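PDB 6HUN: ribulose bisphosphate carboxylase from Hyperthermus butylicus DSM 5456, which probably catalyses the magnesium-dependent carboxylation of ribulose 1,5-bisphosphate to two molecules of 3-phosphoglycerate, as part of an archaeal AMP degradation pathway. Local coordinates for residues A[45-50]-A[60-65]; A[121-126]-A[135-140]; A[125-130]-A[308-313]; A[300-305]-A[313-318]. One frame throughout, in Å; residues are numbered along the deposited sequence.

In the fold
All four contacts are buried and none has a hydrogen bond between its segments; 1, 2 and 4 are carried by apolar side-chain groups. Interactions 1 and 2 belong to the N-terminal domain: they cover the neighbouring strands 41-49 and 132-141 of one sheet, the first with a helix and the second with the turn following another helix. Interaction 3 starts from that turn but reaches strand 309-310, which comes from the catalytic domain and forms the edge of the sheet, and here an aromatic pair and backbone carbonyls join the aliphatic packing. Interaction 4 lies wholly in the catalytic domain, shares Phe313 with interaction 3, and is the smallest in buried area. Segments of all four reach the second subunit.

Interaction 1: residues A[45-50]-A[60-65]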
loop_
_atom_site.group_PDB
_atom_site.type_symbol
_atom_site.label_atom_id
_atom_site.label_comp_id
_atom_site.label_asym_id
_atom_site.label_seq_id
_atom_site.Cartn_x
_atom_site.Cartn_y
_atom_site.Cartn_z
ATOM N N PHE A 45 3.657 -1.095 -19.506
ATOM C CA PHE A 45 3.849 -2.254 -18.639
ATOM C C PHE A 45 5.032 -3.039 -19.165
ATOM O O PHE A 45 5.201 -3.161 -20.376
ATOM C CB PHE A 45 2.627 -3.198 -18.640
ATOM C CG PHE A 45 1.348 -2.576 -18.153
ATOM C CD1 PHE A 45 1.105 -2.387 -16.790
ATOM C CD2 PHE A 45 0.332 -2.281 -19.034
ATOM C CE1 PHE A 45 -0.148 -1.847 -16.372
ATOM C CE2 PHE A 45 -0.851 -1.741 -18.622
ATOM C CZ PHE A 45 -1.095 -1.506 -17.265
ATOM N N ARG A 46 5.803 -3.631 -18.266
ATOM C CA ARG A 46 6.794 -4.628 -18.666
ATOM C C ARG A 46 6.232 -6.008 -18.312
ATOM O O ARG A 46 6.014 -6.302 -17.133
ATOM C CB ARG A 46 8.125 -4.358 -17.961
ATOM C CG ARG A 46 9.165 -5.421 -18.370
ATOM C CD ARG A 46 10.544 -5.080 -17.702
ATOM N NE ARG A 46 11.607 -5.939 -18.243
ATOM C CZ ARG A 46 12.901 -5.705 -18.025
ATOM N NH1 ARG A 46 13.269 -4.657 -17.287
ATOM N NH2 ARG A 46 13.835 -6.508 -18.569
ATOM N N VAL A 47 5.946 -6.819 -19.325
ATOM C CA VAL A 47 5.094 -8.005 -19.189
ATOM C C VAL A 47 5.941 -9.218 -19.501
ATOM O O VAL A 47 6.546 -9.296 -20.587
ATOM C CB VAL A 47 3.880 -7.963 -20.144
ATOM C CG1 VAL A 47 2.973 -9.188 -19.971
ATOM C CG2 VAL A 47 3.096 -6.611 -19.996
ATOM N N THR A 48 5.966 -10.156 -18.567
ATOM C CA THR A 48 6.534 -11.484 -18.756
ATOM C C THR A 48 5.390 -12.500 -18.769
ATOM O O THR A 48 4.853 -12.863 -17.697
ATOM C CB THR A 48 7.542 -11.826 -17.663
ATOM O OG1 THR A 48 8.570 -10.827 -17.613
ATOM C CG2 THR A 48 8.170 -13.205 -17.943
ATOM N N PRO A 49 4.963 -12.948 -19.933
ATOM C CA PRO A 49 3.847 -13.904 -19.984
ATOM C C PRO A 49 4.242 -15.197 -19.319
ATOM O O PRO A 49 5.409 -15.593 -19.324
ATOM C CB PRO A 49 3.611 -14.088 -21.487
ATOM C CG PRO A 49 4.386 -12.951 -22.146
ATOM C CD PRO A 49 5.539 -12.682 -21.271
ATOM N N ALA A 50 3.251 -15.871 -18.756
ATOM C CA ALA A 50 3.472 -17.176 -18.166
ATOM C C ALA A 50 3.817 -18.177 -19.262
ATOM O O ALA A 50 3.695 -17.890 -20.460
ATOM C CB ALA A 50 2.223 -17.636 -17.394
ATOM N N GLY A 60 -3.914 -8.544 -23.966
ATOM C CA GLY A 60 -5.355 -8.342 -23.979
ATOM C C GLY A 60 -5.989 -8.669 -22.643
ATOM O O GLY A 60 -6.960 -8.028 -22.232
ATOM N N ARG A 61 -5.442 -9.656 -21.937
ATOM C CA ARG A 61 -5.950 -9.948 -20.606
ATOM C C ARG A 61 -5.682 -8.807 -19.662
ATOM O O ARG A 61 -6.546 -8.471 -18.857
ATOM C CB ARG A 61 -5.341 -11.231 -20.057
ATOM C CG ARG A 61 -5.964 -12.505 -20.655
ATOM C CD ARG A 61 -5.078 -13.677 -20.355
ATOM N NE ARG A 61 -5.521 -14.850 -21.091
ATOM C CZ ARG A 61 -6.254 -15.808 -20.543
ATOM N NH1 ARG A 61 -6.596 -15.704 -19.266
ATOM N NH2 ARG A 61 -6.658 -16.851 -21.276
ATOM N N ILE A 62 -4.480 -8.204 -19.737
ATOM C CA ILE A 62 -4.183 -7.027 -18.919
ATOM C C ILE A 62 -5.149 -5.890 -19.253
ATOM O O ILE A 62 -5.735 -5.274 -18.360
ATOM C CB ILE A 62 -2.721 -6.587 -19.104
ATOM C CG1 ILE A 62 -1.733 -7.621 -18.508
ATOM C CG2 ILE A 62 -2.480 -5.182 -18.455
ATOM C CD1 ILE A 62 -0.300 -7.338 -19.003
ATOM N N ALA A 63 -5.340 -5.607 -20.545
ATOM C CA ALA A 63 -6.221 -4.504 -20.926
ATOM C C ALA A 63 -7.658 -4.738 -20.449
ATOM O O ALA A 63 -8.312 -3.806 -19.973
ATOM C CB ALA A 63 -6.184 -4.286 -22.457
ATOM N N ALA A 64 -8.164 -5.965 -20.580
ATOM C CA ALA A 64 -9.531 -6.277 -20.150
ATOM C C ALA A 64 -9.663 -6.201 -18.639
ATOM O O ALA A 64 -10.609 -5.611 -18.107
ATOM C CB ALA A 64 -9.934 -7.674 -20.634
ATOM N N GLU A 65 -8.732 -6.818 -17.928
ATOM C CA GLU A 65 -8.852 -6.863 -16.475
ATOM C C GLU A 65 -8.720 -5.474 -15.860
ATOM O O GLU A 65 -9.346 -5.200 -14.828
ATOM C CB GLU A 65 -7.813 -7.826 -15.902
ATOM C CG GLU A 65 -7.689 -7.847 -14.340
ATOM C CD GLU A 65 -8.924 -8.382 -13.628
ATOM O OE1 GLU A 65 -9.242 -7.890 -12.527
ATOM O OE2 GLU A 65 -9.584 -9.292 -14.170
#
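Ile62 of helix 55-65 lies against Phe45 and Val47 of strand 41-49 in a purely apolar helix-on-sheet contact within the N-terminal domain. Phe45 and Val47 are alternate residues of the strand, so both side chains leave the same face of the sheet, and one helix residue serves them both. The backbones stay well apart, with Ile62 CA 9.3 Å from Val47 CA, and the layer between them is filled by side chains. Ile62 divides its work between two branches. Its CG2, anti to the backbone N, lies over one face of the Phe45 ring as a CH-pi contact, 4.1 Å from the ring centroid and 23° off the normal. It is displaced toward the rim, where the closest ring atom, Phe45 CE2, is 3.8 Å from Ile62 CG2. The other branch is extended (chi2 166°) and carries CD1 out to meet Val47 tip to tip, with Ile62 CD1 3.6 Å from Val47 CG2 and 3.9 Å from Val47 CG1. A beta-branched isoleucine suits the position because it can offer a methyl group to each partner at once. With an alanine here, both branches would be gone, and the Phe45 ring face and the Val47 methyls would probably be left facing a gap under the helix. Ile62 also touches Leu135 of strand 132-141, while Val47 packs on Ala58 one turn earlier in the helix. This is the helix-over-sheet layering of the alpha/beta N-terminal domain of Rubisco large chains.

Interaction 2: residues A[121-126]-A[135-140]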
loop_
_atom_site.group_PDB
_atom_site.type_symbol
_atom_site.label_atom_id
_atom_site.label_comp_id
_atom_site.label_asym_id
_atom_site.label_seq_id
_atom_site.Cartn_x
_atom_site.Cartn_y
_atom_site.Cartn_z
ATOM N N SER A 121 -7.485 0.039 -10.633
ATOM C CA SER A 121 -7.532 -0.352 -12.057
ATOM C C SER A 121 -6.147 -0.766 -12.542
ATOM O O SER A 121 -5.880 -1.933 -12.848
ATOM C CB SER A 121 -8.008 0.842 -12.887
ATOM O OG SER A 121 -9.446 0.901 -12.781
ATOM N N ILE A 122 -5.255 0.202 -12.580
ATOM C CA ILE A 122 -3.948 0.020 -13.236
ATOM C C ILE A 122 -2.927 -0.642 -12.311
ATOM O O ILE A 122 -1.945 -1.234 -12.816
ATOM C CB ILE A 122 -3.500 1.381 -13.757
ATOM C CG1 ILE A 122 -4.410 1.728 -14.963
ATOM C CG2 ILE A 122 -2.049 1.411 -14.215
ATOM C CD1 ILE A 122 -4.125 3.071 -15.524
ATOM N N LEU A 123 -3.130 -0.565 -10.994
ATOM C CA LEU A 123 -2.258 -1.259 -10.034
ATOM C C LEU A 123 -3.002 -2.347 -9.291
ATOM O O LEU A 123 -2.662 -2.661 -8.146
ATOM C CB LEU A 123 -1.645 -0.290 -8.978
ATOM C CG LEU A 123 -0.979 0.925 -9.638
ATOM C CD1 LEU A 123 -0.403 1.836 -8.501
ATOM C CD2 LEU A 123 0.125 0.477 -10.607
ATOM N N GLY A 124 -3.996 -2.987 -9.914
ATOM C CA GLY A 124 -4.862 -3.818 -9.084
ATOM C C GLY A 124 -4.708 -5.306 -9.346
ATOM O O GLY A 124 -3.623 -5.877 -9.169
ATOM N N ASN A 125 -5.786 -5.964 -9.794
ATOM C CA ASN A 125 -5.751 -7.421 -9.915
ATOM C C ASN A 125 -4.788 -7.920 -10.985
ATOM O O ASN A 125 -4.503 -9.144 -11.031
ATOM C CB ASN A 125 -7.151 -7.932 -10.298
ATOM C CG ASN A 125 -8.115 -7.953 -9.140
ATOM O OD1 ASN A 125 -7.715 -7.847 -7.985
ATOM N ND2 ASN A 125 -9.412 -8.101 -9.449
ATOM N N ILE A 126 -4.432 -7.058 -11.939
ATOM C CA ILE A 126 -3.579 -7.527 -13.038
ATOM C C ILE A 126 -2.286 -8.156 -12.527
ATOM O O ILE A 126 -1.732 -9.041 -13.171
ATOM C CB ILE A 126 -3.293 -6.393 -14.036
ATOM C CG1 ILE A 126 -2.716 -5.128 -13.346
ATOM C CG2 ILE A 126 -4.582 -6.138 -14.937
ATOM C CD1 ILE A 126 -2.430 -4.053 -14.501
ATOM N N LEU A 135 4.722 -8.613 -13.959
ATOM C CA LEU A 135 4.051 -7.431 -14.508
ATOM C C LEU A 135 4.654 -6.260 -13.739
ATOM O O LEU A 135 4.529 -6.193 -12.493
ATOM C CB LEU A 135 2.523 -7.551 -14.298
ATOM C CG LEU A 135 1.835 -6.272 -14.805
ATOM C CD1 LEU A 135 2.017 -6.185 -16.336
ATOM C CD2 LEU A 135 0.376 -6.371 -14.410
ATOM N N ARG A 136 5.400 -5.413 -14.439
ATOM C CA ARG A 136 5.882 -4.174 -13.843
ATOM C C ARG A 136 5.217 -2.959 -14.484
ATOM O O ARG A 136 5.199 -2.809 -15.720
ATOM C CB ARG A 136 7.392 -4.008 -13.974
ATOM C CG ARG A 136 7.823 -3.210 -12.778
ATOM C CD ARG A 136 8.855 -2.377 -12.956
ATOM N NE ARG A 136 9.552 -2.173 -11.712
ATOM C CZ ARG A 136 10.560 -1.332 -11.652
ATOM N NH1 ARG A 136 11.276 -1.229 -10.573
ATOM N NH2 ARG A 136 10.865 -0.700 -12.776
ATOM N N VAL A 137 4.659 -2.100 -13.668
ATOM C CA VAL A 137 4.051 -0.880 -14.220
ATOM C C VAL A 137 5.155 0.158 -14.241
ATOM O O VAL A 137 5.625 0.575 -13.179
ATOM C CB VAL A 137 2.839 -0.392 -13.408
ATOM C CG1 VAL A 137 2.170 0.730 -14.241
ATOM C CG2 VAL A 137 1.848 -1.555 -13.234
ATOM N N GLU A 138 5.583 0.548 -15.440
ATOM C CA GLU A 138 6.765 1.397 -15.542
ATOM C C GLU A 138 6.420 2.899 -15.463
ATOM O O GLU A 138 7.155 3.688 -14.838
ATOM C CB GLU A 138 7.491 1.114 -16.870
ATOM C CG GLU A 138 7.901 -0.335 -17.117
ATOM C CD GLU A 138 9.145 -0.769 -16.315
ATOM O OE1 GLU A 138 9.533 -0.138 -15.314
ATOM O OE2 GLU A 138 9.711 -1.836 -16.645
ATOM N N ASP A 139 5.324 3.303 -16.103
ATOM C CA ASP A 139 4.951 4.697 -16.134
ATOM C C ASP A 139 3.507 4.792 -16.607
ATOM O O ASP A 139 2.991 3.891 -17.265
ATOM C CB ASP A 139 5.867 5.480 -17.109
ATOM C CG ASP A 139 5.809 7.000 -16.877
ATOM O OD1 ASP A 139 5.109 7.436 -15.916
ATOM O OD2 ASP A 139 6.533 7.725 -17.612
ATOM N N VAL A 140 2.901 5.945 -16.349
ATOM C CA VAL A 140 1.523 6.204 -16.791
ATOM C C VAL A 140 1.498 7.653 -17.167
ATOM O O VAL A 140 1.972 8.489 -16.391
ATOM C CB VAL A 140 0.474 5.909 -15.693
ATOM C CG1 VAL A 140 -0.936 6.265 -16.201
ATOM C CG2 VAL A 140 0.482 4.413 -15.345
#
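Leu123 and Val137 come within 7.6 Å between their CA atoms, and Ile126 and Leu135 within 7.8 Å between theirs, as the chain leaving helix 115-122 passes over strand 132-141 without a hydrogen bond between the two segments. Ile126 and Leu135 make the tightest meeting. Their side chains cross at about a right angle, and Leu135 CD2 lies 3.5 Å from Ile126 CG1, closer than usual van der Waals contact. Ile126 holds CG1 between its own backbone N and carbonyl carbon (chi1 53°), which turns the branch down onto that methyl. Farther along the strand, Leu123 reaches across with CD2, 3.7 Å from Val137 CG2, and Ile122 CG2 rests 4.1 Å from Val140 CG2. Val137 and Val140 can both face this layer although they are three residues apart, because Glu138 and Asp139 form a classic beta bulge opposite Val44. On the side of the strand turned from the contact, Arg136 NH2 makes a salt bridge of 2.9 Å to Glu138 OE1, met on the syn side of the carboxylate and nearly in the guanidinium plane. Charge is thus kept off the apolar layer. The contact rests on branched aliphatic shape alone, and it carries a polar cost: the carbonyl Ile122 O is buried against Val137 CG2 with no partner in the model.

Interaction 3: residues A[125-130]-A[308-313]; sequences NIFGMK and HGVSMF
Phe127 meets His308, Gly309 and Val310 with the outer part of its ring. Its CG lies anti to the carbonyl carbon and beside the backbone N, which carries the ring toward strand 309-310. The ring edge is directed at the face of the His308 imidazole in a T-shaped (edge-to-face) pair, with centroids 5.5 Å apart and planes at 67°. Gly309 O lies near the plane of the benzene ring, 3.2 Å from Phe127 CE1, where slightly positive ring hydrogens suit an oxygen. Phe127 CZ is 3.8 Å from Val310 CG2. Phe127 O sits in the imidazole plane at its edge, 3.5 Å from His308 CE1. Both ring nitrogens of His308 are engaged, ND1 with Leu135 N and NE2 with Ala300 O of the second subunit, and these bonds fix the rotation of the ring. Arg304 NH1 of the second subunit is hydrogen-bonded to Phe127 O. Gly309 has backbone angles (phi 131°, psi -145°) at which a CB would strike the preceding carbonyl oxygen, reason enough for a glycine. With a leucine in place of Phe127 the flat rim is gone, and the His308 face would probably lose its edge-to-face partner and Gly309 O the ring C-H beside it. The contact ties the turn between helix 115-122 and strand 132-141 to strand 309-310, which runs parallel to strand 132-141 at the sheet edge and leads, through the N-cap Ser311, into helix 312-322.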
loop_
_atom_site.group_PDB
_atom_site.type_symbol
_atom_site.label_atom_id
_atom_site.label_comp_id
_atom_site.label_asym_id
_atom_site.label_seq_id
_atom_site.Cartn_x
_atom_site.Cartn_y
_atom_site.Cartn_z
ATOM N N ASN A 125 -5.786 -5.964 -9.794
ATOM C CA ASN A 125 -5.751 -7.421 -9.915
ATOM C C ASN A 125 -4.788 -7.920 -10.985
ATOM O O ASN A 125 -4.503 -9.144 -11.031
ATOM C CB ASN A 125 -7.151 -7.932 -10.298
ATOM C CG ASN A 125 -8.115 -7.953 -9.140
ATOM O OD1 ASN A 125 -7.715 -7.847 -7.985
ATOM N ND2 ASN A 125 -9.412 -8.101 -9.449
ATOM N N ILE A 126 -4.432 -7.058 -11.939
ATOM C CA ILE A 126 -3.579 -7.527 -13.038
ATOM C C ILE A 126 -2.286 -8.156 -12.527
ATOM O O ILE A 126 -1.732 -9.041 -13.171
ATOM C CB ILE A 126 -3.293 -6.393 -14.036
ATOM C CG1 ILE A 126 -2.716 -5.128 -13.346
ATOM C CG2 ILE A 126 -4.582 -6.138 -14.937
ATOM C CD1 ILE A 126 -2.430 -4.053 -14.501
ATOM N N PHE A 127 -1.830 -7.783 -11.325
ATOM C CA PHE A 127 -0.559 -8.319 -10.860
ATOM C C PHE A 127 -0.651 -9.789 -10.511
ATOM O O PHE A 127 0.385 -10.471 -10.445
ATOM C CB PHE A 127 -0.113 -7.627 -9.578
ATOM C CG PHE A 127 0.457 -6.249 -9.766
ATOM C CD1 PHE A 127 1.673 -6.052 -10.476
ATOM C CD2 PHE A 127 -0.241 -5.152 -9.249
ATOM C CE1 PHE A 127 2.205 -4.777 -10.624
ATOM C CE2 PHE A 127 0.261 -3.852 -9.401
ATOM C CZ PHE A 127 1.539 -3.680 -10.088
ATOM N N GLY A 128 -1.857 -10.273 -10.148
ATOM C CA GLY A 128 -1.965 -11.674 -9.758
ATOM C C GLY A 128 -2.560 -12.603 -10.799
ATOM O O GLY A 128 -2.903 -13.740 -10.474
ATOM N N MET A 129 -2.687 -12.177 -12.044
ATOM C CA MET A 129 -3.338 -13.035 -13.026
ATOM C C MET A 129 -2.437 -14.227 -13.379
ATOM O O MET A 129 -1.225 -14.081 -13.481
ATOM C CB MET A 129 -3.678 -12.216 -14.296
ATOM C CG MET A 129 -4.737 -11.117 -14.065
ATOM S SD MET A 129 -5.142 -10.286 -15.640
ATOM C CE MET A 129 -3.519 -9.914 -16.223
ATOM N N LYS A 130 -3.048 -15.413 -13.582
ATOM C CA LYS A 130 -2.264 -16.620 -13.870
ATOM C C LYS A 130 -1.508 -16.545 -15.203
ATOM O O LYS A 130 -0.478 -17.223 -15.386
ATOM C CB LYS A 130 -3.179 -17.859 -13.906
ATOM C CG LYS A 130 -4.088 -18.122 -12.704
ATOM C CD LYS A 130 -5.247 -19.051 -13.160
ATOM C CE LYS A 130 -4.731 -19.991 -14.278
ATOM N NZ LYS A 130 -5.768 -20.560 -15.203
ATOM N N HIS A 308 8.728 -7.051 -11.904
ATOM C CA HIS A 308 7.397 -7.168 -11.259
ATOM C C HIS A 308 7.188 -6.108 -10.222
ATOM O O HIS A 308 7.981 -5.979 -9.285
ATOM C CB HIS A 308 7.241 -8.536 -10.600
ATOM C CG HIS A 308 5.827 -8.796 -10.142
ATOM N ND1 HIS A 308 4.850 -9.223 -11.013
ATOM C CD2 HIS A 308 5.249 -8.724 -8.901
ATOM C CE1 HIS A 308 3.724 -9.444 -10.324
ATOM N NE2 HIS A 308 3.933 -9.123 -9.053
ATOM N N GLY A 309 6.081 -5.362 -10.320
ATOM C CA GLY A 309 5.849 -4.397 -9.239
ATOM C C GLY A 309 5.536 -3.053 -9.880
ATOM O O GLY A 309 4.891 -3.008 -10.931
ATOM N N VAL A 310 5.971 -1.983 -9.244
ATOM C CA VAL A 310 5.711 -0.604 -9.722
ATOM C C VAL A 310 7.054 0.124 -9.702
ATOM O O VAL A 310 7.798 0.011 -8.724
ATOM C CB VAL A 310 4.742 0.148 -8.800
ATOM C CG1 VAL A 310 4.407 1.555 -9.460
ATOM C CG2 VAL A 310 3.402 -0.684 -8.586
ATOM N N SER A 311 7.374 0.886 -10.747
ATOM C CA SER A 311 8.631 1.624 -10.693
ATOM C C SER A 311 8.538 2.731 -9.656
ATOM O O SER A 311 7.463 3.296 -9.383
ATOM C CB SER A 311 8.959 2.250 -12.076
ATOM O OG SER A 311 7.953 3.235 -12.302
ATOM N N MET A 312 9.683 3.037 -9.020
ATOM C CA MET A 312 9.672 4.144 -8.075
ATOM C C MET A 312 9.350 5.443 -8.820
ATOM O O MET A 312 8.783 6.373 -8.239
ATOM C CB MET A 312 11.058 4.264 -7.385
ATOM C CG MET A 312 11.125 5.511 -6.409
ATOM S SD MET A 312 10.019 5.217 -4.950
ATOM C CE MET A 312 9.404 6.909 -4.717
ATOM N N PHE A 313 9.737 5.517 -10.093
ATOM C CA PHE A 313 9.371 6.664 -10.928
ATOM C C PHE A 313 7.865 6.940 -10.839
ATOM O O PHE A 313 7.442 8.073 -10.622
ATOM C CB PHE A 313 9.834 6.372 -12.356
ATOM C CG PHE A 313 9.604 7.529 -13.346
ATOM C CD1 PHE A 313 8.360 7.682 -13.957
ATOM C CD2 PHE A 313 10.662 8.414 -13.692
ATOM C CE1 PHE A 313 8.139 8.725 -14.946
ATOM C CE2 PHE A 313 10.439 9.421 -14.611
ATOM C CZ PHE A 313 9.201 9.593 -15.236
#

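Interaction 4: residues A[300-305]-A[313-318]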
loop_
_atom_site.group_PDB
_atom_site.type_symbol
_atom_site.label_atom_id
_atom_site.label_comp_id
_atom_site.label_asym_id
_atom_site.label_seq_id
_atom_site.Cartn_x
_atom_site.Cartn_y
_atom_site.Cartn_z
ATOM N N ALA A 300 9.936 -0.428 -1.124
ATOM C CA ALA A 300 10.875 -1.374 -1.706
ATOM C C ALA A 300 10.363 -2.818 -1.678
ATOM O O ALA A 300 11.020 -3.715 -2.247
ATOM C CB ALA A 300 12.254 -1.342 -1.011
ATOM N N ALA A 301 9.182 -3.043 -1.071
ATOM C CA ALA A 301 8.555 -4.356 -1.211
ATOM C C ALA A 301 8.098 -4.598 -2.638
ATOM O O ALA A 301 7.885 -5.751 -3.044
ATOM C CB ALA A 301 7.325 -4.447 -0.257
ATOM N N PHE A 302 7.868 -3.516 -3.381
ATOM C CA PHE A 302 7.400 -3.718 -4.738
ATOM C C PHE A 302 8.093 -2.871 -5.803
ATOM O O PHE A 302 7.748 -3.023 -6.968
ATOM C CB PHE A 302 5.870 -3.464 -4.810
ATOM C CG PHE A 302 5.427 -2.083 -4.373
ATOM C CD1 PHE A 302 5.393 -0.988 -5.316
ATOM C CD2 PHE A 302 5.055 -1.845 -3.069
ATOM C CE1 PHE A 302 4.924 0.335 -4.888
ATOM C CE2 PHE A 302 4.628 -0.556 -2.635
ATOM C CZ PHE A 302 4.556 0.525 -3.522
ATOM N N THR A 303 9.040 -1.967 -5.444
ATOM C CA THR A 303 9.718 -1.189 -6.497
ATOM C C THR A 303 11.118 -1.726 -6.828
ATOM O O THR A 303 11.774 -1.225 -7.771
ATOM C CB THR A 303 9.889 0.284 -6.054
ATOM O OG1 THR A 303 10.815 0.274 -4.952
ATOM C CG2 THR A 303 8.569 1.008 -5.738
ATOM N N ARG A 304 11.592 -2.789 -6.165
ATOM C CA ARG A 304 12.957 -3.282 -6.433
ATOM C C ARG A 304 13.075 -4.201 -7.649
ATOM O O ARG A 304 14.102 -4.203 -8.312
ATOM C CB ARG A 304 13.485 -4.021 -5.186
ATOM C CG ARG A 304 13.972 -3.020 -4.162
ATOM C CD ARG A 304 14.736 -3.696 -2.949
ATOM N NE ARG A 304 16.033 -4.234 -3.261
ATOM C CZ ARG A 304 16.916 -4.593 -2.334
ATOM N NH1 ARG A 304 16.613 -4.410 -1.046
ATOM N NH2 ARG A 304 18.101 -5.056 -2.677
ATOM N N ASN A 305 12.101 -5.061 -7.922
ATOM C CA ASN A 305 12.237 -6.132 -8.911
ATOM C C ASN A 305 11.972 -5.525 -10.278
ATOM O O ASN A 305 10.851 -5.077 -10.537
ATOM C CB ASN A 305 11.188 -7.213 -8.588
ATOM C CG ASN A 305 11.280 -8.392 -9.467
ATOM O OD1 ASN A 305 11.888 -8.352 -10.567
ATOM N ND2 ASN A 305 10.672 -9.505 -8.998
ATOM N N PHE A 313 9.737 5.517 -10.093
ATOM C CA PHE A 313 9.371 6.664 -10.928
ATOM C C PHE A 313 7.865 6.940 -10.839
ATOM O O PHE A 313 7.442 8.073 -10.622
ATOM C CB PHE A 313 9.834 6.372 -12.356
ATOM C CG PHE A 313 9.604 7.529 -13.346
ATOM C CD1 PHE A 313 8.360 7.682 -13.957
ATOM C CD2 PHE A 313 10.662 8.414 -13.692
ATOM C CE1 PHE A 313 8.139 8.725 -14.946
ATOM C CE2 PHE A 313 10.439 9.421 -14.611
ATOM C CZ PHE A 313 9.201 9.593 -15.236
ATOM N N LEU A 314 7.047 5.915 -11.027
ATOM C CA LEU A 314 5.602 6.139 -11.034
ATOM C C LEU A 314 5.091 6.432 -9.621
ATOM O O LEU A 314 4.173 7.246 -9.420
ATOM C CB LEU A 314 4.927 4.928 -11.701
ATOM C CG LEU A 314 3.375 4.895 -11.701
ATOM C CD1 LEU A 314 2.854 6.114 -12.447
ATOM C CD2 LEU A 314 2.762 3.635 -12.305
ATOM N N VAL A 315 5.674 5.781 -8.613
ATOM C CA VAL A 315 5.255 6.109 -7.256
ATOM C C VAL A 315 5.512 7.604 -6.989
ATOM O O VAL A 315 4.699 8.285 -6.363
ATOM C CB VAL A 315 6.040 5.238 -6.264
ATOM C CG1 VAL A 315 5.817 5.729 -4.789
ATOM C CG2 VAL A 315 5.682 3.745 -6.450
ATOM N N ALA A 316 6.669 8.115 -7.431
ATOM C CA ALA A 316 6.973 9.534 -7.251
ATOM C C ALA A 316 6.007 10.436 -8.015
ATOM O O ALA A 316 5.541 11.469 -7.495
ATOM C CB ALA A 316 8.442 9.856 -7.688
ATOM N N LYS A 317 5.647 10.050 -9.231
ATOM C CA LYS A 317 4.664 10.831 -9.985
ATOM C C LYS A 317 3.301 10.849 -9.289
ATOM O O LYS A 317 2.657 11.907 -9.174
ATOM C CB LYS A 317 4.578 10.219 -11.390
ATOM C CG LYS A 317 3.445 10.702 -12.197
ATOM C CD LYS A 317 3.467 9.981 -13.536
ATOM C CE LYS A 317 4.085 10.828 -14.560
ATOM N NZ LYS A 317 3.830 10.363 -15.956
ATOM N N LEU A 318 2.870 9.715 -8.743
ATOM C CA LEU A 318 1.570 9.707 -8.046
ATOM C C LEU A 318 1.653 10.531 -6.757
ATOM O O LEU A 318 0.689 11.169 -6.367
ATOM C CB LEU A 318 1.157 8.261 -7.721
ATOM C CG LEU A 318 0.875 7.359 -8.958
ATOM C CD1 LEU A 318 0.734 5.880 -8.488
ATOM C CD2 LEU A 318 -0.398 7.756 -9.588
#
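The Phe302 ring is met at its edge, near the ring plane, by a methyl of Val315, with Val315 CG2 3.8 Å from Phe302 CE1. Neither face of the ring takes part in the contact between these segments. The ring has further company in Leu271 and Val310, and it pairs edge-to-face with Phe298 of the second subunit. Phe302 reaches the helix because its CG stands between the backbone N and the carbonyl carbon (chi1 58°); its CB does not point at the partner segment, but the ring end swings nearer. Thr303 comes to the same methyl, its CG2 lying 4.0 Å from Val315 CG2, the two side chains crossing at about a right angle. Threonine suits this place because its two branches part company: CG2 faces the helix, while OG1 is hydrogen-bonded to His299. A single methyl of Val315, CG2, thus meets both the Phe302 ring edge and the Thr303 methyl. Helix 312-322 follows barrel strand 291-295 and precedes strand 326-328, so it is the helix of a beta-alpha-beta crossover in the TIM barrel, and residues 300-305 lie on the long connection leading to it. The Val315 side chain is about 5 Å from that of Arg296, a predicted substrate-binding residue, and about 12 Å from the bound calcium ion. With 77 Å² buried, the contact rests on van der Waals packing and the burial of apolar surface; the Thr303 hydroxyl is satisfied by His299, on the same connection, and adds no bond across it.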